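Local structure of catechol 2,3-dioxygenase (Pseudomonas sp., 3HPV) at residues L214-F219 against G263-T268; D153-Y158 against H201-V206; L102-R107 against E119-K124. The protein probably catalyses the iron(II)-dependent extradiol cleavage of catechol by dioxygen to 2-hydroxy-6-oxohexa-2,4-dienoate, as a homotetramer. One frame throughout, in Å; residues are numbered along the deposited sequence.

Interaction 1. Residues L214-F219 against G263-T268; sequences LHHCSF and GNRFET. With FE2 (Fe (II) ion), chain E.
His216 and Glu267 meet at an iron(II) ion, each reaching it from its own strand of a parallel pair. NE2 of His216 binds the iron at 2.4 Å, and OE1 of Glu267 binds it at 2.0 Å. The imidazole and carboxylate planes stand almost perpendicular, 84° apart, and OE1 comes in at the edge of the imidazole, near its plane. The Glu267 chain runs out extended, CG anti to the backbone N (chi1 150°), which carries its carboxylate past the CD2 edge of His216. Ser218 steadies the same oxygen: its OG donates to Glu267 OE1 over 2.8 Å, from above the carboxylate plane, so OE1 is gripped by a metal and a hydroxyl together. OE2 is held by Thr255, and His154 completes the protein ligands of the iron.

At the other end of the pair, the guanidinium of Arg265 stacks on the His215 ring, the planes 16° apart, with NH1 over one face. A bend at chi3 folds the arginine back, and NH1 also donates to His215 O at 2.8 Å, within the guanidinium plane; NH2 forms a salt bridge with Asp242. Along the backbones, Glu267 N bonds to Cys217 O and Phe219 N to Glu267 O, both at 2.7 Å.

His215 and His216 form a classic beta bulge opposite Leu156. Strand 213-220 is flanked by strands 265-270 and 151-159, strand 254-259 lies beyond 265-270, and helix 224-236 packs on the face bearing Phe266 and Thr268.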
loop_
_atom_site.group_PDB
_atom_site.type_symbol
_atom_site.label_atom_id
_atom_site.label_comp_id
_atom_site.label_asym_id
_atom_site.label_seq_id
_atom_site.Cartn_x
_atom_site.Cartn_y
_atom_site.Cartn_z
ATOM N N LEU A 214 -8.444 -29.865 10.797
ATOM C CA LEU A 214 -8.430 -28.728 9.903
ATOM C C LEU A 214 -7.585 -27.669 10.616
ATOM O O LEU A 214 -7.920 -27.265 11.730
ATOM C CB LEU A 214 -9.854 -28.210 9.680
ATOM C CG LEU A 214 -10.158 -26.858 9.013
ATOM C CD1 LEU A 214 -10.486 -25.861 10.074
ATOM C CD2 LEU A 214 -9.003 -26.391 8.123
ATOM N N HIS A 215 -6.471 -27.256 10.012
ATOM C CA HIS A 215 -5.656 -26.195 10.614
ATOM C C HIS A 215 -6.319 -24.842 10.308
ATOM O O HIS A 215 -6.464 -23.981 11.182
ATOM C CB HIS A 215 -4.240 -26.186 10.045
ATOM C CG HIS A 215 -3.367 -25.130 10.650
ATOM N ND1 HIS A 215 -2.768 -25.277 11.882
ATOM C CD2 HIS A 215 -3.037 -23.891 10.218
ATOM C CE1 HIS A 215 -2.107 -24.176 12.184
ATOM N NE2 HIS A 215 -2.254 -23.320 11.191
ATOM N N HIS A 216 -6.694 -24.644 9.050
ATOM C CA HIS A 216 -7.370 -23.418 8.656
ATOM C C HIS A 216 -7.813 -23.386 7.225
ATOM O O HIS A 216 -7.300 -24.107 6.377
ATOM C CB HIS A 216 -6.482 -22.184 8.880
ATOM C CG HIS A 216 -5.375 -22.008 7.878
ATOM N ND1 HIS A 216 -4.152 -22.637 7.993
ATOM C CD2 HIS A 216 -5.281 -21.211 6.780
ATOM C CE1 HIS A 216 -3.349 -22.230 7.019
ATOM N NE2 HIS A 216 -4.009 -21.362 6.270
ATOM N N CYS A 217 -8.795 -22.533 6.976
ATOM C CA CYS A 217 -9.261 -22.256 5.639
ATOM C C CYS A 217 -8.673 -20.854 5.384
ATOM O O CYS A 217 -8.447 -20.059 6.330
ATOM C CB CYS A 217 -10.788 -22.252 5.573
ATOM S SG CYS A 217 -11.499 -23.956 5.595
ATOM N N SER A 218 -8.423 -20.544 4.121
ATOM C CA SER A 218 -7.812 -19.274 3.792
ATOM C C SER A 218 -8.517 -18.485 2.714
ATOM O O SER A 218 -9.005 -19.049 1.730
ATOM C CB SER A 218 -6.346 -19.512 3.373
ATOM O OG SER A 218 -5.750 -18.327 2.875
ATOM N N PHE A 219 -8.540 -17.168 2.905
ATOM C CA PHE A 219 -9.156 -16.251 1.957
ATOM C C PHE A 219 -8.169 -15.148 1.555
ATOM O O PHE A 219 -7.488 -14.546 2.401
ATOM C CB PHE A 219 -10.414 -15.624 2.552
ATOM C CG PHE A 219 -11.358 -16.615 3.170
ATOM C CD1 PHE A 219 -11.170 -17.048 4.482
ATOM C CD2 PHE A 219 -12.430 -17.121 2.440
ATOM C CE1 PHE A 219 -12.042 -17.983 5.065
ATOM C CE2 PHE A 219 -13.316 -18.064 3.009
ATOM C CZ PHE A 219 -13.114 -18.494 4.326
ATOM N N GLY A 263 -14.199 -21.839 17.002
ATOM C CA GLY A 263 -12.873 -22.416 17.161
ATOM C C GLY A 263 -12.248 -22.788 15.827
ATOM O O GLY A 263 -11.187 -23.403 15.768
ATOM N N ASN A 264 -12.902 -22.413 14.739
ATOM C CA ASN A 264 -12.361 -22.708 13.426
ATOM C C ASN A 264 -11.400 -21.601 13.005
ATOM O O ASN A 264 -11.799 -20.465 12.806
ATOM C CB ASN A 264 -13.493 -22.831 12.398
ATOM C CG ASN A 264 -14.366 -24.058 12.629
ATOM O OD1 ASN A 264 -15.581 -23.970 12.603
ATOM N ND2 ASN A 264 -13.744 -25.200 12.839
ATOM N N ARG A 265 -10.123 -21.926 12.882
ATOM C CA ARG A 265 -9.154 -20.930 12.451
ATOM C C ARG A 265 -9.330 -20.623 10.981
ATOM O O ARG A 265 -9.634 -21.522 10.177
ATOM C CB ARG A 265 -7.720 -21.428 12.637
ATOM C CG ARG A 265 -6.745 -20.601 11.837
ATOM C CD ARG A 265 -5.319 -21.038 11.976
ATOM N NE ARG A 265 -4.869 -21.052 13.364
ATOM C CZ ARG A 265 -4.819 -22.151 14.108
ATOM N NH1 ARG A 265 -5.192 -23.323 13.586
ATOM N NH2 ARG A 265 -4.392 -22.084 15.362
ATOM N N PHE A 266 -9.154 -19.357 10.628
ATOM C CA PHE A 266 -9.206 -18.945 9.225
ATOM C C PHE A 266 -8.049 -18.002 8.925
ATOM O O PHE A 266 -7.394 -17.509 9.837
ATOM C CB PHE A 266 -10.569 -18.324 8.851
ATOM C CG PHE A 266 -10.890 -17.038 9.551
ATOM C CD1 PHE A 266 -10.627 -15.807 8.934
ATOM C CD2 PHE A 266 -11.473 -17.051 10.815
ATOM C CE1 PHE A 266 -10.940 -14.593 9.579
ATOM C CE2 PHE A 266 -11.793 -15.851 11.473
ATOM C CZ PHE A 266 -11.527 -14.615 10.855
ATOM N N GLU A 267 -7.767 -17.783 7.647
ATOM C CA GLU A 267 -6.662 -16.909 7.259
ATOM C C GLU A 267 -7.047 -15.880 6.226
ATOM O O GLU A 267 -7.734 -16.190 5.259
ATOM C CB GLU A 267 -5.485 -17.734 6.722
ATOM C CG GLU A 267 -4.639 -17.020 5.685
ATOM C CD GLU A 267 -3.427 -17.838 5.219
ATOM O OE1 GLU A 267 -3.625 -18.900 4.583
ATOM O OE2 GLU A 267 -2.275 -17.422 5.490
ATOM N N THR A 268 -6.623 -14.642 6.464
ATOM C CA THR A 268 -6.842 -13.557 5.526
ATOM C C THR A 268 -5.404 -13.183 5.133
ATOM O O THR A 268 -4.607 -12.852 5.991
ATOM C CB THR A 268 -7.569 -12.351 6.190
ATOM O OG1 THR A 268 -6.755 -11.800 7.233
ATOM C CG2 THR A 268 -8.905 -12.790 6.789
HETATM FE FE FE2 E . -2.593 -20.633 4.442
HETATM O O HOH W 1 -9.410 -24.621 13.024
#

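Interaction 2. Residues D153-Y158 against H201-V206; sequences DHCLLY and HDIAFV. With FE2 (Fe (II) ion), chain E.
Leu157 packs against both Ile203 and Phe205 in the tightest part of this parallel pairing. Its CD2 methyl sits 3.4 Å from Ile203 CD1, closer than usual carbon contact, and makes an off-centre CH-pi contact with the Phe205 ring, 4.2 Å from its centroid. Leu157 and Phe205 run side by side, whereas Leu157 crosses Ile203 at about a right angle. On the face of Leu156, Ala204 and Val206, the leucine CG rests on the Ala204 methyl, and Tyr158 lies alongside Val206 with CE1 near its CB. Leu157 N to Ala204 O (2.8 Å) and Val206 N to Leu157 O (2.9 Å) tie the backbones.

Toward Asp153 and His201 the pairing loses its regular ladder and becomes polar, with one bound water, though it is still buried. The water donates to Asp153 OD2 and to His201 O (2.9 Å), bridging the two segments where they share no direct hydrogen bond. The imidazoles of His154 and His201 meet obliquely, planes 43° apart, with His201 NE2 over one face of His154. Asp153 fixes the rotation of that ring: His154 ND1 donates to OD2 at 2.7 Å, nearly in the ring plane and on the anti lone pair. With chi1 at 60°, the His154 ring is directed to the iron(II) ion, which its NE2 binds at 2.3 Å.

His216 and Glu267 supply the other protein ligands, giving the two-histidine, one-carboxylate site characteristic of extradiol dioxygenases, here set on the strands of a vicinal oxygen chelate fold.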
loop_
_atom_site.group_PDB
_atom_site.type_symbol
_atom_site.label_atom_id
_atom_site.label_comp_id
_atom_site.label_asym_id
_atom_site.label_seq_id
_atom_site.Cartn_x
_atom_site.Cartn_y
_atom_site.Cartn_z
ATOM N N ASP A 153 -9.013 -19.360 -1.011
ATOM C CA ASP A 153 -7.713 -19.659 -1.599
ATOM C C ASP A 153 -7.208 -21.096 -1.456
ATOM O O ASP A 153 -6.642 -21.674 -2.400
ATOM C CB ASP A 153 -6.672 -18.710 -1.021
ATOM C CG ASP A 153 -5.470 -18.584 -1.907
ATOM O OD1 ASP A 153 -5.571 -17.858 -2.927
ATOM O OD2 ASP A 153 -4.436 -19.220 -1.596
ATOM N N HIS A 154 -7.388 -21.652 -0.263
ATOM C CA HIS A 154 -6.948 -23.004 0.037
ATOM C C HIS A 154 -7.337 -23.306 1.471
ATOM O O HIS A 154 -8.159 -22.609 2.071
ATOM C CB HIS A 154 -5.418 -23.112 -0.100
ATOM C CG HIS A 154 -4.662 -22.203 0.821
ATOM N ND1 HIS A 154 -4.387 -20.888 0.510
ATOM C CD2 HIS A 154 -4.179 -22.398 2.073
ATOM C CE1 HIS A 154 -3.772 -20.313 1.529
ATOM N NE2 HIS A 154 -3.635 -21.206 2.489
ATOM N N CYS A 155 -6.751 -24.366 2.002
ATOM C CA CYS A 155 -6.953 -24.785 3.374
ATOM C C CYS A 155 -5.686 -25.570 3.644
ATOM O O CYS A 155 -4.990 -25.963 2.708
ATOM C CB CYS A 155 -8.197 -25.680 3.536
ATOM S SG CYS A 155 -8.073 -27.409 2.883
ATOM N N LEU A 156 -5.342 -25.735 4.912
ATOM C CA LEU A 156 -4.178 -26.522 5.269
ATOM C C LEU A 156 -4.738 -27.574 6.225
ATOM O O LEU A 156 -5.550 -27.268 7.097
ATOM C CB LEU A 156 -3.085 -25.658 5.934
ATOM C CG LEU A 156 -1.793 -26.446 6.292
ATOM C CD1 LEU A 156 -0.553 -25.551 6.299
ATOM C CD2 LEU A 156 -1.968 -27.087 7.649
ATOM N N LEU A 157 -4.338 -28.822 6.037
ATOM C CA LEU A 157 -4.859 -29.883 6.877
ATOM C C LEU A 157 -3.759 -30.659 7.575
ATOM O O LEU A 157 -2.659 -30.824 7.041
ATOM C CB LEU A 157 -5.724 -30.859 6.049
ATOM C CG LEU A 157 -6.910 -30.414 5.156
ATOM C CD1 LEU A 157 -7.790 -29.362 5.864
ATOM C CD2 LEU A 157 -6.365 -29.881 3.852
ATOM N N TYR A 158 -4.083 -31.138 8.774
ATOM C CA TYR A 158 -3.174 -31.916 9.607
ATOM C C TYR A 158 -3.618 -33.378 9.525
ATOM O O TYR A 158 -4.759 -33.702 9.834
ATOM C CB TYR A 158 -3.249 -31.442 11.063
ATOM C CG TYR A 158 -2.420 -30.214 11.402
ATOM C CD1 TYR A 158 -1.576 -29.617 10.458
ATOM C CD2 TYR A 158 -2.437 -29.688 12.699
ATOM C CE1 TYR A 158 -0.763 -28.534 10.797
ATOM C CE2 TYR A 158 -1.636 -28.609 13.048
ATOM C CZ TYR A 158 -0.795 -28.035 12.100
ATOM O OH TYR A 158 0.033 -26.999 12.481
ATOM N N HIS A 201 -0.190 -22.445 -3.761
ATOM C CA HIS A 201 -0.850 -23.673 -3.348
ATOM C C HIS A 201 -2.364 -23.538 -3.247
ATOM O O HIS A 201 -2.897 -22.486 -2.870
ATOM C CB HIS A 201 -0.268 -24.221 -2.044
ATOM C CG HIS A 201 -0.632 -23.439 -0.825
ATOM N ND1 HIS A 201 -0.391 -22.086 -0.706
ATOM C CD2 HIS A 201 -1.173 -23.834 0.353
ATOM C CE1 HIS A 201 -0.772 -21.682 0.493
ATOM N NE2 HIS A 201 -1.248 -22.723 1.156
ATOM N N ASP A 202 -3.038 -24.619 -3.644
ATOM C CA ASP A 202 -4.489 -24.712 -3.614
ATOM C C ASP A 202 -4.863 -25.486 -2.358
ATOM O O ASP A 202 -6.003 -25.443 -1.908
ATOM C CB ASP A 202 -4.990 -25.411 -4.886
ATOM C CG ASP A 202 -4.777 -24.562 -6.135
ATOM O OD1 ASP A 202 -5.645 -23.700 -6.430
ATOM O OD2 ASP A 202 -3.735 -24.750 -6.814
ATOM N N ILE A 203 -3.880 -26.191 -1.799
ATOM C CA ILE A 203 -4.067 -26.942 -0.566
ATOM C C ILE A 203 -2.708 -27.318 0.035
ATOM O O ILE A 203 -1.690 -27.331 -0.678
ATOM C CB ILE A 203 -4.896 -28.205 -0.791
ATOM C CG1 ILE A 203 -5.499 -28.664 0.553
ATOM C CG2 ILE A 203 -4.024 -29.284 -1.461
ATOM C CD1 ILE A 203 -6.448 -29.846 0.445
ATOM N N ALA A 204 -2.697 -27.597 1.337
ATOM C CA ALA A 204 -1.465 -27.939 2.060
ATOM C C ALA A 204 -1.720 -28.975 3.147
ATOM O O ALA A 204 -2.803 -29.011 3.740
ATOM C CB ALA A 204 -0.855 -26.674 2.700
ATOM N N PHE A 205 -0.704 -29.784 3.432
ATOM C CA PHE A 205 -0.821 -30.830 4.442
ATOM C C PHE A 205 0.419 -30.888 5.325
ATOM O O PHE A 205 1.545 -30.830 4.837
ATOM C CB PHE A 205 -1.001 -32.230 3.793
ATOM C CG PHE A 205 -2.350 -32.455 3.116
ATOM C CD1 PHE A 205 -2.508 -32.248 1.742
ATOM C CD2 PHE A 205 -3.455 -32.896 3.851
ATOM C CE1 PHE A 205 -3.743 -32.479 1.116
ATOM C CE2 PHE A 205 -4.694 -33.125 3.231
ATOM C CZ PHE A 205 -4.836 -32.915 1.866
ATOM N N VAL A 206 0.204 -31.020 6.629
ATOM C CA VAL A 206 1.310 -31.154 7.565
ATOM C C VAL A 206 1.141 -32.461 8.358
ATOM O O VAL A 206 0.065 -32.724 8.903
ATOM C CB VAL A 206 1.384 -29.955 8.557
ATOM C CG1 VAL A 206 2.454 -30.221 9.614
ATOM C CG2 VAL A 206 1.714 -28.654 7.799
HETATM FE FE FE2 E . -2.593 -20.633 4.442
HETATM O O HOH W 2 -2.068 -19.770 -2.293
#

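Interaction 3. Residues L102-R107 against E119-K124; sequences LETGER and ELYAEK
Thr104 holds OG1 beside its backbone N and anti to the carbonyl carbon (chi1 -47°), Lys124 has CG anti to its N, and the two side chains run alongside each other. A bend at chi3 (-75°) sets the lysine CE 3.5 Å from Thr104 OG1, and the chain then runs on to NZ, which donates to Tyr121 OH, 3.0 Å off; NZ is also bonded to His11. The Thr104 hydroxyl itself donates to Leu102 O, from above the carbonyl plane.

Next to them, Gly105 N gives a nearly straight bond to Glu123 O (2.7 Å, 172° at the hydrogen), although the donor stands well above the carbonyl plane. Further along, a water accepts from Ala122 N and donates to Glu106 O, linking the backbones where they separate.

Arg107, bent at chi2 and chi3, forms a salt bridge from NH1 to Glu119 OE2 at 3.0 Å, using the oxygen's syn lone pair. Both charges are shared further, Arg107 with Glu100 and Glu119 with Arg109.

Strand 117-121 lies between strands 65-73 and 107-111 in the N-terminal sheet; the Leu120 side chain turns from this contact to helix 76-89, while Tyr121 stacks on His11 of strand 9-16.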
loop_
_atom_site.group_PDB
_atom_site.type_symbol
_atom_site.label_atom_id
_atom_site.label_comp_id
_atom_site.label_asym_id
_atom_site.label_seq_id
_atom_site.Cartn_x
_atom_site.Cartn_y
_atom_site.Cartn_z
ATOM N N LEU A 102 -27.282 -27.105 -2.281
ATOM C CA LEU A 102 -27.947 -26.103 -3.093
ATOM C C LEU A 102 -27.112 -25.761 -4.320
ATOM O O LEU A 102 -25.888 -25.602 -4.230
ATOM C CB LEU A 102 -28.171 -24.818 -2.294
ATOM C CG LEU A 102 -29.372 -24.705 -1.364
ATOM C CD1 LEU A 102 -29.347 -23.338 -0.703
ATOM C CD2 LEU A 102 -30.667 -24.888 -2.146
ATOM N N GLU A 103 -27.790 -25.679 -5.461
ATOM C CA GLU A 103 -27.189 -25.290 -6.731
ATOM C C GLU A 103 -25.966 -26.065 -7.216
ATOM O O GLU A 103 -25.264 -25.605 -8.122
ATOM C CB GLU A 103 -26.817 -23.812 -6.654
ATOM C CG GLU A 103 -27.914 -22.918 -6.103
ATOM C CD GLU A 103 -29.128 -22.848 -7.008
ATOM O OE1 GLU A 103 -28.978 -22.981 -8.245
ATOM O OE2 GLU A 103 -30.232 -22.639 -6.475
ATOM N N THR A 104 -25.719 -27.243 -6.657
ATOM C CA THR A 104 -24.538 -28.008 -7.041
ATOM C C THR A 104 -24.833 -29.319 -7.760
ATOM O O THR A 104 -25.807 -29.993 -7.463
ATOM C CB THR A 104 -23.708 -28.295 -5.792
ATOM O OG1 THR A 104 -23.587 -27.084 -5.043
ATOM C CG2 THR A 104 -22.336 -28.787 -6.149
ATOM N N GLY A 105 -23.979 -29.672 -8.712
ATOM C CA GLY A 105 -24.161 -30.908 -9.441
ATOM C C GLY A 105 -23.736 -32.026 -8.521
ATOM O O GLY A 105 -23.598 -31.805 -7.323
ATOM N N GLU A 106 -23.543 -33.228 -9.053
ATOM C CA GLU A 106 -23.115 -34.341 -8.213
ATOM C C GLU A 106 -21.619 -34.176 -7.963
ATOM O O GLU A 106 -20.926 -33.498 -8.730
ATOM C CB GLU A 106 -23.405 -35.694 -8.890
ATOM C CG GLU A 106 -22.557 -36.018 -10.118
ATOM C CD GLU A 106 -23.013 -37.303 -10.864
ATOM O OE1 GLU A 106 -23.118 -38.375 -10.235
ATOM O OE2 GLU A 106 -23.253 -37.244 -12.087
ATOM N N ARG A 107 -21.126 -34.766 -6.882
ATOM C CA ARG A 107 -19.711 -34.672 -6.582
ATOM C C ARG A 107 -19.175 -36.044 -6.229
ATOM O O ARG A 107 -19.917 -36.913 -5.750
ATOM C CB ARG A 107 -19.449 -33.731 -5.391
ATOM C CG ARG A 107 -20.550 -32.724 -5.084
ATOM C CD ARG A 107 -20.566 -32.487 -3.591
ATOM N NE ARG A 107 -21.918 -32.335 -3.092
ATOM C CZ ARG A 107 -22.255 -32.290 -1.805
ATOM N NH1 ARG A 107 -21.333 -32.395 -0.850
ATOM N NH2 ARG A 107 -23.526 -32.108 -1.474
ATOM N N GLU A 119 -13.712 -33.674 -2.117
ATOM C CA GLU A 119 -14.759 -33.798 -3.116
ATOM C C GLU A 119 -14.396 -33.096 -4.397
ATOM O O GLU A 119 -13.707 -32.078 -4.379
ATOM C CB GLU A 119 -16.047 -33.129 -2.672
ATOM C CG GLU A 119 -16.586 -33.563 -1.375
ATOM C CD GLU A 119 -18.054 -33.209 -1.271
ATOM O OE1 GLU A 119 -18.453 -32.146 -1.804
ATOM O OE2 GLU A 119 -18.796 -34.005 -0.662
ATOM N N LEU A 120 -14.944 -33.611 -5.492
ATOM C CA LEU A 120 -14.733 -33.067 -6.820
ATOM C C LEU A 120 -16.100 -32.884 -7.471
ATOM O O LEU A 120 -16.936 -33.792 -7.409
ATOM C CB LEU A 120 -13.905 -34.046 -7.658
ATOM C CG LEU A 120 -12.383 -33.943 -7.860
ATOM C CD1 LEU A 120 -11.684 -33.402 -6.638
ATOM C CD2 LEU A 120 -11.841 -35.326 -8.240
ATOM N N TYR A 121 -16.340 -31.719 -8.076
ATOM C CA TYR A 121 -17.586 -31.457 -8.792
ATOM C C TYR A 121 -17.297 -30.643 -10.054
ATOM O O TYR A 121 -16.280 -29.954 -10.144
ATOM C CB TYR A 121 -18.592 -30.707 -7.920
ATOM C CG TYR A 121 -18.150 -29.337 -7.468
ATOM C CD1 TYR A 121 -17.334 -29.184 -6.348
ATOM C CD2 TYR A 121 -18.585 -28.186 -8.140
ATOM C CE1 TYR A 121 -16.965 -27.906 -5.891
ATOM C CE2 TYR A 121 -18.231 -26.918 -7.699
ATOM C CZ TYR A 121 -17.422 -26.779 -6.568
ATOM O OH TYR A 121 -17.102 -25.527 -6.087
ATOM N N ALA A 122 -18.194 -30.743 -11.034
ATOM C CA ALA A 122 -18.063 -30.024 -12.300
ATOM C C ALA A 122 -19.094 -28.905 -12.422
ATOM O O ALA A 122 -18.882 -27.930 -13.139
ATOM C CB ALA A 122 -18.232 -30.993 -13.476
ATOM N N GLU A 123 -20.217 -29.049 -11.726
ATOM C CA GLU A 123 -21.261 -28.046 -11.821
ATOM C C GLU A 123 -21.711 -27.397 -10.536
ATOM O O GLU A 123 -21.959 -28.055 -9.518
ATOM C CB GLU A 123 -22.488 -28.641 -12.513
ATOM C CG GLU A 123 -22.224 -29.130 -13.921
ATOM C CD GLU A 123 -23.382 -29.930 -14.482
ATOM O OE1 GLU A 123 -24.447 -29.336 -14.758
ATOM O OE2 GLU A 123 -23.224 -31.160 -14.642
ATOM N N LYS A 124 -21.792 -26.078 -10.595
ATOM C CA LYS A 124 -22.300 -25.295 -9.481
ATOM C C LYS A 124 -22.751 -24.019 -10.139
ATOM O O LYS A 124 -22.003 -23.421 -10.921
ATOM C CB LYS A 124 -21.242 -25.003 -8.414
ATOM C CG LYS A 124 -21.859 -24.291 -7.198
ATOM C CD LYS A 124 -20.861 -24.042 -6.091
ATOM C CE LYS A 124 -20.535 -25.325 -5.312
ATOM N NZ LYS A 124 -19.482 -25.059 -4.301
HETATM O O HOH W 3 -20.615 -31.922 -10.699
#

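Interactions 1 and 2 are buried parallel strand pairs of one sheet, joined through neighbouring strands 213-220 and 151-159: Ser218 O and Asp153 N lie 2.8 Å apart, probably hydrogen-bonded, and both contacts share the iron. Interaction 1 contributes two ligands and interaction 2 one; the first adds a stacked arginine, the second an apolar run of leucine, isoleucine and phenylalanine. Interaction 3 belongs to the other sheet, its centre about 23 Å from that of interaction 1 and about 21 Å from that of interaction 2. There a loop meets a strand end nearer the surface, with some residues exposed; it binds no metal, and its one salt bridge across the segments is the ion pair Arg107-Glu119.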